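Local coordinates for Ras GTPase-activating-like protein IQGAP3 (Homo sapiens, PDB 3ISU) that probably acts as a signalling scaffold of the IQGAP family, binding calmodulin and small GTPases, at residues L81-Q84 and D85-L89. Residues are numbered along the deposited sequence; the frame is centred on the assembly and turned at random.
Sequences LHYQ and DLLQL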
loop_
_atom_site.group_PDB
_atom_site.type_symbol
_atom_site.label_atom_id
_atom_site.label_comp_id
_atom_site.label_asym_id
_atom_site.label_seq_id
_atom_site.Cartn_x
_atom_site.Cartn_y
_atom_site.Cartn_z
ATOM N N LEU A 81 2.969 -7.423 -2.839
ATOM C CA LEU A 81 2.135 -7.705 -1.668
ATOM C C LEU A 81 1.352 -8.975 -2.035
ATOM O O LEU A 81 0.829 -9.070 -3.136
ATOM C CB LEU A 81 1.109 -6.590 -1.398
ATOM C CG LEU A 81 1.297 -5.329 -0.554
ATOM C CD1 LEU A 81 0.011 -4.548 -0.610
ATOM C CD2 LEU A 81 1.601 -5.709 0.905
ATOM N N HIS A 82 1.284 -9.923 -1.110
ATOM C CA HIS A 82 0.483 -11.113 -1.287
ATOM C C HIS A 82 -0.647 -11.095 -0.266
ATOM O O HIS A 82 -0.430 -10.951 0.943
ATOM C CB HIS A 82 1.354 -12.347 -1.136
ATOM C CG HIS A 82 2.359 -12.488 -2.228
ATOM N ND1 HIS A 82 2.078 -13.142 -3.407
ATOM C CD2 HIS A 82 3.637 -12.042 -2.335
ATOM C CE1 HIS A 82 3.152 -13.128 -4.180
ATOM N NE2 HIS A 82 4.104 -12.447 -3.564
ATOM N N TYR A 83 -1.860 -11.239 -0.770
ATOM C CA TYR A 83 -3.024 -11.189 0.077
ATOM C C TYR A 83 -2.911 -12.239 1.193
ATOM O O TYR A 83 -3.243 -11.955 2.352
ATOM C CB TYR A 83 -4.239 -11.436 -0.782
ATOM C CG TYR A 83 -5.521 -11.042 -0.134
ATOM C CD1 TYR A 83 -5.998 -9.735 -0.190
ATOM C CD2 TYR A 83 -6.230 -11.969 0.618
ATOM C CE1 TYR A 83 -7.201 -9.399 0.410
ATOM C CE2 TYR A 83 -7.375 -11.625 1.219
ATOM C CZ TYR A 83 -7.875 -10.367 1.105
ATOM O OH TYR A 83 -9.059 -10.123 1.743
ATOM N N GLN A 84 -2.385 -13.423 0.871
ATOM C CA GLN A 84 -2.288 -14.506 1.864
ATOM C C GLN A 84 -1.327 -14.159 3.006
ATOM O O GLN A 84 -1.567 -14.506 4.175
ATOM C CB GLN A 84 -1.892 -15.821 1.224
ATOM C CG GLN A 84 -1.875 -17.016 2.227
ATOM C CD GLN A 84 -3.223 -17.347 2.893
ATOM O OE1 GLN A 84 -4.318 -17.156 2.302
ATOM N NE2 GLN A 84 -3.156 -17.832 4.160
ATOM N N ASP A 85 -0.279 -13.398 2.691
ATOM C CA ASP A 85 0.639 -12.894 3.728
ATOM C C ASP A 85 -0.073 -11.901 4.668
ATOM O O ASP A 85 0.109 -11.939 5.883
ATOM C CB ASP A 85 1.896 -12.249 3.097
ATOM C CG ASP A 85 2.791 -13.249 2.397
ATOM O OD1 ASP A 85 2.731 -14.448 2.667
ATOM O OD2 ASP A 85 3.564 -12.830 1.549
ATOM N N LEU A 86 -0.885 -11.000 4.119
ATOM C CA LEU A 86 -1.675 -10.103 4.922
ATOM C C LEU A 86 -2.683 -10.876 5.815
ATOM O O LEU A 86 -2.875 -10.545 6.984
ATOM C CB LEU A 86 -2.446 -9.137 4.026
ATOM C CG LEU A 86 -1.589 -8.187 3.185
ATOM C CD1 LEU A 86 -2.519 -7.366 2.292
ATOM C CD2 LEU A 86 -0.747 -7.293 4.106
ATOM N N LEU A 87 -3.342 -11.870 5.252
ATOM C CA LEU A 87 -4.250 -12.726 6.064
ATOM C C LEU A 87 -3.486 -13.415 7.171
ATOM O O LEU A 87 -3.991 -13.541 8.263
ATOM C CB LEU A 87 -4.990 -13.751 5.217
ATOM C CG LEU A 87 -6.020 -13.255 4.195
ATOM C CD1 LEU A 87 -6.789 -14.419 3.511
ATOM C CD2 LEU A 87 -7.033 -12.264 4.875
ATOM N N GLN A 88 -2.264 -13.851 6.902
ATOM C CA GLN A 88 -1.465 -14.518 7.944
ATOM C C GLN A 88 -1.105 -13.517 9.074
ATOM O O GLN A 88 -1.186 -13.816 10.259
ATOM C CB GLN A 88 -0.224 -15.129 7.339
ATOM C CG GLN A 88 0.745 -15.847 8.306
ATOM C CD GLN A 88 0.127 -17.044 8.941
ATOM O OE1 GLN A 88 -0.693 -17.722 8.306
ATOM N NE2 GLN A 88 0.515 -17.335 10.203
ATOM N N LEU A 89 -0.733 -12.296 8.696
ATOM C CA LEU A 89 -0.495 -11.258 9.688
ATOM C C LEU A 89 -1.706 -11.027 10.543
ATOM O O LEU A 89 -1.604 -11.014 11.780
ATOM C CB LEU A 89 -0.053 -9.962 9.014
ATOM C CG LEU A 89 1.366 -10.021 8.475
ATOM C CD1 LEU A 89 1.706 -8.634 7.793
ATOM C CD2 LEU A 89 2.451 -10.322 9.540
HETATM O O HOH W 1 2.890 -9.421 1.234
HETATM O O HOH W 2 -0.708 -18.309 5.476
#
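His82 O takes the amide of Leu86 at 3.2 Å, nearly straight at N-H...O 163°, and with Leu87 N to Tyr83 O and Gln88 N to Gln84 O this sets three successive i to i+4 bonds that open the helix. Asp85 N also reaches His82 O, but its angle of 121° makes that bond weak. Beyond the backbone, the Tyr83 ring is carried toward the next turn: its CG stands anti to the backbone N (chi1 -164°), and CE2 lies 3.7 Å from Leu87 CG, an oblique apolar contact also made by both methyls of Leu87. The Tyr83 hydroxyl is hydrogen-bonded to Asn115 of helix 107-119, so the ring also ties helix 83-91 to that helix. On the buried side, Leu86 packs against Ile111 and Leu114, while its CD2 sits 4.3 Å from Leu81 CD2, and both leucines touch Met97. His82 and Asp85 run side by side, OD2 3.5 Å from His82 CB; a water bound to His82 N at 2.9 Å gives OD2 a weak bond. A second water accepts from Gln84 NE2 and donates to Gln88 OE1, bridging amides one turn apart, while Gln88 NE2 bonds Glu92. The arrangement is a strand-to-helix junction with His82 as N-cap residue, where edge strand 74-82 of the four-stranded antiparallel sheet passes directly into helix 83-91.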